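Local coordinates for protein alginate lyase (Paenibacillus sp. FPU-7, PDB 6KFN) that cleaves alginate by beta-elimination, as a polysaccharide lyase built on a right-handed parallel beta-helix, and binds sodium ions, at residues A92-M97 / I114-V119; I141-G146 / T206-A211; F145-Y150 / V179-I184. All coordinates share one frame; numbering follows the deposited sequence. Where two conformers were deposited one is given.

Interaction 1 (A92-M97 / I114-V119)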
loop_
_atom_site.group_PDB
_atom_site.type_symbol
_atom_site.label_atom_id
_atom_site.label_comp_id
_atom_site.label_asym_id
_atom_site.label_seq_id
_atom_site.Cartn_x
_atom_site.Cartn_y
_atom_site.Cartn_z
ATOM N N ALA A 92 4.923 -1.655 -14.667
ATOM C CA ALA A 92 5.188 -3.026 -14.269
ATOM C C ALA A 92 3.917 -3.632 -13.724
ATOM O O ALA A 92 2.949 -2.944 -13.413
ATOM C CB ALA A 92 6.297 -3.097 -13.233
ATOM N N LEU A 93 3.954 -4.945 -13.515
ATOM C CA LEU A 93 2.815 -5.670 -12.957
ATOM C C LEU A 93 2.544 -5.314 -11.510
ATOM O O LEU A 93 1.404 -5.297 -11.062
ATOM C CB LEU A 93 3.024 -7.178 -13.120
ATOM C CG LEU A 93 1.839 -8.062 -12.766
ATOM C CD1 LEU A 93 0.695 -7.894 -13.724
ATOM C CD2 LEU A 93 2.261 -9.541 -12.752
ATOM N N LYS A 94 3.609 -5.062 -10.757
ATOM C CA LYS A 94 3.518 -4.566 -9.393
ATOM C C LYS A 94 4.414 -3.351 -9.285
ATOM O O LYS A 94 5.444 -3.268 -9.957
ATOM C CB LYS A 94 4.060 -5.600 -8.388
ATOM C CG LYS A 94 3.798 -7.086 -8.692
ATOM C CD LYS A 94 2.373 -7.407 -8.540
ATOM C CE LYS A 94 2.116 -8.941 -8.578
ATOM N NZ LYS A 94 0.642 -9.264 -8.542
ATOM N N GLY A 95 4.064 -2.397 -8.418
ATOM C CA GLY A 95 4.907 -1.242 -8.222
ATOM C C GLY A 95 6.115 -1.584 -7.347
ATOM O O GLY A 95 7.229 -1.735 -7.834
ATOM N N ILE A 96 5.852 -1.724 -6.047
ATOM C CA ILE A 96 6.872 -2.137 -5.090
ATOM C C ILE A 96 6.381 -3.406 -4.412
ATOM O O ILE A 96 5.304 -3.423 -3.819
ATOM C CB ILE A 96 7.190 -1.055 -4.053
ATOM C CG1 ILE A 96 7.534 0.248 -4.709
ATOM C CG2 ILE A 96 8.323 -1.549 -3.151
ATOM C CD1 ILE A 96 7.815 1.392 -3.725
ATOM N N MET A 97 7.174 -4.460 -4.500
ATOM C CA MET A 97 6.935 -5.705 -3.790
ATOM C C MET A 97 8.000 -5.831 -2.721
ATOM O O MET A 97 9.190 -5.709 -3.020
ATOM C CB MET A 97 7.019 -6.900 -4.752
ATOM C CG MET A 97 6.830 -8.271 -4.092
ATOM S SD MET A 97 5.184 -8.597 -3.434
ATOM C CE MET A 97 4.278 -8.712 -4.936
ATOM N N ILE A 114 0.114 0.561 -13.119
ATOM C CA ILE A 114 0.555 -0.732 -12.622
ATOM C C ILE A 114 -0.468 -1.787 -13.047
ATOM O O ILE A 114 -1.682 -1.567 -12.963
ATOM C CB ILE A 114 0.681 -0.684 -11.073
ATOM C CG1 ILE A 114 1.658 0.409 -10.622
ATOM C CG2 ILE A 114 1.074 -2.023 -10.521
ATOM C CD1 ILE A 114 3.067 0.282 -11.155
ATOM N N GLY A 115 0.020 -2.945 -13.490
ATOM C CA GLY A 115 -0.888 -3.982 -13.972
ATOM C C GLY A 115 -1.804 -4.564 -12.895
ATOM O O GLY A 115 -3.009 -4.741 -13.123
ATOM N N ASP A 116 -1.227 -4.910 -11.740
ATOM C CA ASP A 116 -1.928 -5.435 -10.582
ATOM C C ASP A 116 -1.799 -4.402 -9.458
ATOM O O ASP A 116 -2.264 -3.272 -9.632
ATOM C CB ASP A 116 -1.403 -6.835 -10.214
ATOM C CG ASP A 116 -1.733 -7.916 -11.239
ATOM O OD1 ASP A 116 -2.483 -7.718 -12.203
ATOM O OD2 ASP A 116 -1.197 -9.045 -10.993
ATOM N N GLU A 117 -1.168 -4.769 -8.328
ATOM C CA GLU A 117 -1.231 -3.955 -7.116
ATOM C C GLU A 117 -0.042 -2.999 -7.002
ATOM O O GLU A 117 1.091 -3.290 -7.389
ATOM C CB GLU A 117 -1.394 -4.824 -5.864
ATOM C CG GLU A 117 -0.199 -5.660 -5.407
ATOM C CD GLU A 117 -0.012 -7.031 -6.058
ATOM O OE1 GLU A 117 -0.547 -7.272 -7.163
ATOM O OE2 GLU A 117 0.733 -7.885 -5.484
ATOM N N GLY A 118 -0.304 -1.844 -6.397
ATOM C CA GLY A 118 0.704 -0.809 -6.284
ATOM C C GLY A 118 1.862 -1.179 -5.375
ATOM O O GLY A 118 3.025 -1.119 -5.790
ATOM N N VAL A 119 1.544 -1.487 -4.124
ATOM C CA VAL A 119 2.528 -1.823 -3.094
ATOM C C VAL A 119 2.048 -3.081 -2.402
ATOM O O VAL A 119 0.877 -3.158 -2.020
ATOM C CB VAL A 119 2.704 -0.680 -2.083
ATOM C CG1 VAL A 119 3.666 -1.055 -0.937
ATOM C CG2 VAL A 119 3.200 0.577 -2.803
HETATM O O HOH W 1 0.454 -10.600 -5.519
HETATM O O HOH W 2 3.058 -4.660 -5.398
#

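Interaction 2 (I141-G146 / T206-A211). With NA (sodium ion), chain C.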
loop_
_atom_site.group_PDB
_atom_site.type_symbol
_atom_site.label_atom_id
_atom_site.label_comp_id
_atom_site.label_asym_id
_atom_site.label_seq_id
_atom_site.Cartn_x
_atom_site.Cartn_y
_atom_site.Cartn_z
ATOM N N ILE A 141 -4.063 -4.471 -15.736
ATOM C CA ILE A 141 -4.045 -5.799 -16.331
ATOM C C ILE A 141 -5.100 -6.690 -15.704
ATOM O O ILE A 141 -5.836 -7.381 -16.398
ATOM C CB ILE A 141 -2.625 -6.402 -16.231
ATOM C CG1 ILE A 141 -1.641 -5.603 -17.113
ATOM C CG2 ILE A 141 -2.669 -7.930 -16.575
ATOM C CD1 ILE A 141 -1.798 -5.822 -18.555
ATOM N N GLU A 142 -5.200 -6.686 -14.374
ATOM C CA GLU A 142 -6.239 -7.436 -13.678
ATOM C C GLU A 142 -6.881 -6.558 -12.632
ATOM O O GLU A 142 -6.290 -6.298 -11.571
ATOM C CB GLU A 142 -5.683 -8.718 -13.064
ATOM C CG GLU A 142 -6.728 -9.744 -12.742
ATOM C CD GLU A 142 -7.400 -10.295 -14.015
ATOM O OE1 GLU A 142 -6.703 -10.935 -14.840
ATOM O OE2 GLU A 142 -8.610 -10.091 -14.142
ATOM N N ALA A 143 -8.101 -6.090 -12.898
ATOM C CA ALA A 143 -8.774 -5.177 -11.992
ATOM C C ALA A 143 -8.905 -5.774 -10.599
ATOM O O ALA A 143 -8.745 -5.073 -9.601
ATOM C CB ALA A 143 -10.162 -4.825 -12.530
ATOM N N GLY A 144 -9.222 -7.061 -10.534
ATOM C CA GLY A 144 -9.427 -7.705 -9.249
ATOM C C GLY A 144 -8.168 -7.939 -8.445
ATOM O O GLY A 144 -8.278 -8.312 -7.268
ATOM N N PHE A 145 -7.015 -7.730 -9.057
ATOM C CA PHE A 145 -5.699 -7.724 -8.399
ATOM C C PHE A 145 -5.124 -6.312 -8.345
ATOM O O PHE A 145 -3.920 -6.119 -8.222
ATOM C CB PHE A 145 -4.722 -8.648 -9.154
ATOM C CG PHE A 145 -5.113 -10.101 -9.250
ATOM C CD1 PHE A 145 -5.989 -10.720 -8.357
ATOM C CD2 PHE A 145 -4.547 -10.880 -10.234
ATOM C CE1 PHE A 145 -6.298 -12.055 -8.441
ATOM C CE2 PHE A 145 -4.886 -12.225 -10.341
ATOM C CZ PHE A 145 -5.762 -12.806 -9.426
ATOM N N GLY A 146 -5.996 -5.291 -8.449
ATOM C CA GLY A 146 -5.570 -3.920 -8.603
ATOM C C GLY A 146 -5.597 -3.093 -7.335
ATOM O O GLY A 146 -5.962 -1.909 -7.382
ATOM N N THR A 206 -13.552 -0.738 -9.077
ATOM C CA THR A 206 -14.334 -1.441 -10.097
ATOM C C THR A 206 -15.401 -2.373 -9.556
ATOM O O THR A 206 -16.324 -2.719 -10.316
ATOM C CB THR A 206 -13.428 -2.321 -10.989
ATOM O OG1 THR A 206 -12.773 -3.327 -10.209
ATOM C CG2 THR A 206 -12.461 -1.477 -11.810
ATOM N N GLY A 207 -15.295 -2.853 -8.312
ATOM C CA GLY A 207 -16.120 -3.941 -7.853
ATOM C C GLY A 207 -15.602 -5.332 -8.206
ATOM O O GLY A 207 -16.206 -6.313 -7.771
ATOM N N ALA A 208 -14.532 -5.441 -8.981
ATOM C CA ALA A 208 -14.046 -6.752 -9.397
ATOM C C ALA A 208 -13.549 -7.521 -8.197
ATOM O O ALA A 208 -12.924 -6.982 -7.295
ATOM C CB ALA A 208 -12.882 -6.579 -10.359
ATOM N N ASN A 209 -13.780 -8.833 -8.199
ATOM C CA ASN A 209 -13.137 -9.679 -7.167
ATOM C C ASN A 209 -13.407 -9.132 -5.771
ATOM O O ASN A 209 -12.502 -9.020 -4.931
ATOM C CB ASN A 209 -11.636 -9.880 -7.392
ATOM C CG ASN A 209 -11.043 -10.969 -6.547
ATOM O OD1 ASN A 209 -11.711 -11.939 -6.164
ATOM N ND2 ASN A 209 -9.744 -10.857 -6.278
ATOM N N TYR A 210 -14.702 -8.775 -5.571
ATOM C CA TYR A 210 -15.259 -8.322 -4.280
ATOM C C TYR A 210 -14.758 -6.973 -3.802
ATOM O O TYR A 210 -15.017 -6.610 -2.658
ATOM C CB TYR A 210 -15.110 -9.378 -3.173
ATOM C CG TYR A 210 -15.516 -10.765 -3.542
ATOM C CD1 TYR A 210 -16.851 -11.125 -3.516
ATOM C CD2 TYR A 210 -14.572 -11.732 -3.913
ATOM C CE1 TYR A 210 -17.260 -12.419 -3.842
ATOM C CE2 TYR A 210 -14.967 -13.027 -4.232
ATOM C CZ TYR A 210 -16.306 -13.346 -4.196
ATOM O OH TYR A 210 -16.692 -14.624 -4.518
ATOM N N ALA A 211 -14.073 -6.254 -4.640
ATOM C CA ALA A 211 -13.393 -5.035 -4.233
ATOM C C ALA A 211 -14.352 -3.858 -4.376
ATOM O O ALA A 211 -14.508 -3.257 -5.449
ATOM C CB ALA A 211 -12.133 -4.813 -5.060
HETATM NA NA NA C . -15.636 -6.194 -0.441
HETATM O O HOH W 3 -9.856 -7.543 -5.012
HETATM O O HOH W 4 -13.933 -4.560 -0.616
HETATM O O HOH W 5 -14.086 -7.876 0.183
HETATM O O HOH W 6 -17.355 -7.805 -0.281
#

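Interaction 3 (F145-Y150 / V179-I184). With NA (sodium ion), chain B.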
loop_
_atom_site.group_PDB
_atom_site.type_symbol
_atom_site.label_atom_id
_atom_site.label_comp_id
_atom_site.label_asym_id
_atom_site.label_seq_id
_atom_site.Cartn_x
_atom_site.Cartn_y
_atom_site.Cartn_z
ATOM N N PHE A 145 -7.015 -7.730 -9.057
ATOM C CA PHE A 145 -5.699 -7.724 -8.399
ATOM C C PHE A 145 -5.124 -6.312 -8.345
ATOM O O PHE A 145 -3.920 -6.119 -8.222
ATOM C CB PHE A 145 -4.722 -8.648 -9.154
ATOM C CG PHE A 145 -5.113 -10.101 -9.250
ATOM C CD1 PHE A 145 -5.989 -10.720 -8.357
ATOM C CD2 PHE A 145 -4.547 -10.880 -10.234
ATOM C CE1 PHE A 145 -6.298 -12.055 -8.441
ATOM C CE2 PHE A 145 -4.886 -12.225 -10.341
ATOM C CZ PHE A 145 -5.762 -12.806 -9.426
ATOM N N GLY A 146 -5.996 -5.291 -8.449
ATOM C CA GLY A 146 -5.570 -3.920 -8.603
ATOM C C GLY A 146 -5.597 -3.093 -7.335
ATOM O O GLY A 146 -5.962 -1.909 -7.382
ATOM N N GLU A 147 -5.219 -3.683 -6.212
ATOM C CA GLU A 147 -5.235 -2.945 -4.955
ATOM C C GLU A 147 -4.197 -1.832 -4.981
ATOM O O GLU A 147 -3.153 -1.933 -5.615
ATOM C CB GLU A 147 -4.944 -3.869 -3.768
ATOM C CG GLU A 147 -5.978 -4.965 -3.564
ATOM C CD GLU A 147 -5.850 -6.200 -4.424
ATOM O OE1 GLU A 147 -4.926 -6.317 -5.238
ATOM O OE2 GLU A 147 -6.719 -7.097 -4.282
ATOM N N GLY A 148 -4.477 -0.765 -4.236
ATOM C CA GLY A 148 -3.461 0.248 -4.037
ATOM C C GLY A 148 -2.294 -0.275 -3.209
ATOM O O GLY A 148 -1.138 -0.266 -3.636
ATOM N N ILE A 149 -2.643 -0.727 -2.010
ATOM C CA ILE A 149 -1.718 -1.302 -1.051
ATOM C C ILE A 149 -2.326 -2.636 -0.576
ATOM O O ILE A 149 -3.497 -2.696 -0.191
ATOM C CB ILE A 149 -1.444 -0.378 0.137
ATOM C CG1 ILE A 149 -0.959 0.992 -0.365
ATOM C CG2 ILE A 149 -0.457 -1.020 1.097
ATOM C CD1 ILE A 149 -0.788 2.022 0.717
ATOM N N TYR A 150 -1.499 -3.667 -0.590
ATOM C CA TYR A 150 -1.898 -5.046 -0.288
ATOM C C TYR A 150 -0.979 -5.513 0.841
ATOM O O TYR A 150 0.247 -5.491 0.687
ATOM C CB TYR A 150 -1.730 -5.878 -1.543
ATOM C CG TYR A 150 -2.347 -7.243 -1.573
ATOM C CD1 TYR A 150 -1.977 -8.260 -0.726
ATOM C CD2 TYR A 150 -3.203 -7.551 -2.587
ATOM C CE1 TYR A 150 -2.477 -9.549 -0.864
ATOM C CE2 TYR A 150 -3.721 -8.851 -2.730
ATOM C CZ TYR A 150 -3.356 -9.831 -1.850
ATOM O OH TYR A 150 -3.795 -11.114 -2.036
ATOM N N VAL A 179 -7.554 3.353 -9.002
ATOM C CA VAL A 179 -7.196 2.137 -8.286
ATOM C C VAL A 179 -8.391 1.208 -8.386
ATOM O O VAL A 179 -9.503 1.502 -7.940
ATOM C CB VAL A 179 -6.781 2.479 -6.845
ATOM C CG1 VAL A 179 -6.680 1.219 -5.999
ATOM C CG2 VAL A 179 -5.472 3.240 -6.882
ATOM N N ALA A 180 -8.184 0.064 -9.067
ATOM C CA ALA A 180 -9.287 -0.759 -9.508
ATOM C C ALA A 180 -9.871 -1.635 -8.400
ATOM O O ALA A 180 -11.064 -1.985 -8.468
ATOM C CB ALA A 180 -8.856 -1.673 -10.659
ATOM N N ALA A 181 -9.074 -2.063 -7.434
ATOM C CA ALA A 181 -9.559 -2.851 -6.320
ATOM C C ALA A 181 -9.572 -1.978 -5.067
ATOM O O ALA A 181 -9.659 -0.761 -5.169
ATOM C CB ALA A 181 -8.783 -4.172 -6.193
ATOM N N GLU A 182 -9.547 -2.600 -3.875
ATOM C CA GLU A 182 -9.527 -1.757 -2.688
ATOM C C GLU A 182 -8.316 -0.842 -2.720
ATOM O O GLU A 182 -7.233 -1.211 -3.164
ATOM C CB GLU A 182 -9.459 -2.564 -1.382
ATOM C CG GLU A 182 -10.624 -3.494 -1.127
ATOM C CD GLU A 182 -10.474 -4.878 -1.708
ATOM O OE1 GLU A 182 -9.532 -5.173 -2.442
ATOM O OE2 GLU A 182 -11.404 -5.696 -1.340
ATOM N N HIS A 183 -8.475 0.342 -2.141
ATOM C CA HIS A 183 -7.309 1.179 -1.882
ATOM C C HIS A 183 -6.326 0.477 -0.979
ATOM O O HIS A 183 -5.116 0.531 -1.224
ATOM C CB HIS A 183 -7.742 2.552 -1.347
ATOM C CG HIS A 183 -8.369 3.374 -2.411
ATOM N ND1 HIS A 183 -8.560 4.735 -2.269
ATOM C CD2 HIS A 183 -8.731 3.047 -3.681
ATOM C CE1 HIS A 183 -9.107 5.176 -3.389
ATOM N NE2 HIS A 183 -9.235 4.185 -4.250
ATOM N N ILE A 184 -6.823 -0.185 0.069
ATOM C CA ILE A 184 -5.988 -0.936 0.986
ATOM C C ILE A 184 -6.715 -2.247 1.305
ATOM O O ILE A 184 -7.861 -2.234 1.743
ATOM C CB ILE A 184 -5.664 -0.200 2.272
ATOM C CG1 ILE A 184 -5.090 1.198 1.953
ATOM C CG2 ILE A 184 -4.696 -1.005 3.137
ATOM C CD1 ILE A 184 -5.000 2.111 3.119
HETATM NA NA NA B . -8.620 -7.435 -2.959
HETATM O O HOH W 7 -10.707 -8.044 -2.013
HETATM O O HOH W 8 -7.905 -9.746 -3.202
HETATM O O HOH W 3 -9.856 -7.543 -5.012
#

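Interaction 1 (A92-M97 / I114-V119)
Residues 92-97 and 114-119 run parallel, and backbone N-H groups cross in both directions between them. They are equivalent corners on successive turns of the right-handed parallel beta-helix. At the first end Gly-115 N gives to Ala-92 O (2.9 Å) and Asp-116 N to Leu-93 O (2.7 Å). Past the corner the donors change sides. Gly-95 N gives to Glu-117 O (3.3 Å) and Ile-96 N to Gly-118 O (2.9 Å). Ile-96 and Val-119 pair as parallel strand residues, with their side chains on one face, where both also touch Ile-111.

A salt-bridge network lies beside this ladder. Lys-94 turns at chi2 (-70°), and this bend brings its tail across the carboxylate of Glu-117. NZ meets OE1 of Glu-117 at 2.7 Å on the syn side, 18° out of the carboxylate plane. The same NZ meets the anti lone pair of Asp-116 OD2, at 3.1 Å. One ammonium group thus ties together two neighbouring acidic residues that would probably repel each other without it. The other Glu-117 oxygen, OE2, is held by His-120 ND1 and by a donating water. With both oxygens engaged, the buried carboxylate has little freedom to turn.

Apolar atoms flank the charges. Leu-93 and Asp-116 lie side by side and point the same way, with CD1 of Leu-93 packed 3.5 Å from the carboxylate carbon CG of Asp-116. The CG2 methyl of Ile-114 lies against Leu-93 O. CE of Met-97 approaches Glu-117 OE2. Between the two segments, one water donates to Ile-96 O and to Glu-117 O.

Interaction 2 (I141-G146 / T206-A211)
Asn-209 makes the direct hydrogen bond of this surface contact, giving its ND2 to Gly-144 O over 3.1 Å. The bond is nearly straight (176° at the hydrogen), and the acceptor lies in the plane of the amide. Seen from Gly-144, however, ND2 sits above the carbonyl plane. Chi1 of -167° sets the Asn-209 amide opposite its own backbone N and so extends it over the Gly-144 peptide. A water gives a second link, donating to Gly-144 O and to Asn-209 O.

The apolar contacts are small. CB of Ala-143 meets CB of Ala-208 at 3.9 Å, and Asn-209 CB rests 3.6 Å from Gly-144 CA.

Within 206-211, Thr-206 OG1 accepts from Ala-208 N (3.0 Å), an ST turn. OG1 is also hydrogen-bonded to Ala-180 O. A valine in place of Thr-206 would probably leave Ala-208 N and Ala-180 O without this partner and free the turn that presents Ala-208 to Ala-143.

Beyond the contact, Tyr-210 O binds a sodium ion together with Asp-212, Gln-242 and three waters. One amide and one water between two loops of the beta-helix imply a light, partly solvent-mediated junction.

Interaction 3 (F145-Y150 / V179-I184)
A sodium site sits on a corner of the right-handed parallel beta-helix, where residues 145-150 and 179-184 occupy neighbouring turns. Glu-147 OE2 binds the ion at 2.3 Å and Glu-182 OE1 at 2.5 Å. Asp-185 and three waters complete the six ligands. The two glutamates lie side by side and point the same way, their carboxylate planes only 11° apart. Each chain bends at chi2 (82° in Glu-147, 88° in Glu-182), which turns both carboxylates to the metal. While OE1 of Glu-182 binds the ion, OE2 accepts from a water that also binds it, which helps fix the rotation of the carboxylate. OE1 of Glu-147 lies at the edge of the Tyr-150 ring.

Backbone bonds join the same two segments. Gly-148 N gives to Glu-182 O (3.0 Å) and Ile-149 N to His-183 O (2.9 Å). Ala-181 N also gives to Gly-146 O (3.1 Å), from well above the carbonyl plane. Ile-149 pairs with Ile-184 as parallel strand residues, and both side chains pack on Ile-170 and Ile-175. CG1 of Val-179 tucks against Gly-148 N at 3.4 Å, while the methyl of Ala-181 lies against the peptide joining Gly-146 to Glu-147.

Two carboxylates side by side on adjacent turns are likely to disfavour each other, and the shared sodium ion probably offsets that while joining the turns.

How the interactions relate
Interaction 1 closes before the other two open; interactions 2 and 3 begin in the same part of the chain. Interaction 1 passes directly to interaction 3. Gly-118 N is 3.0 Å from Glu-147 O, and Tyr-150 N is 2.8 Å from Val-119 O, both probable hydrogen bonds; the strands 119-122 and 149-151 are neighbours in one parallel sheet. Interactions 2 and 3 share Phe-145 and Gly-146, and their centres are about 8 Å apart. Interaction 1 reaches interaction 2 through Gly-115 O, 2.8 Å from Ile-141 N. The water between Gly-144 and Asn-209 is also a ligand of the sodium ion at Glu-147 and Glu-182. The nearest atom of the Glu-117 side chain is about 8 Å from that same ion.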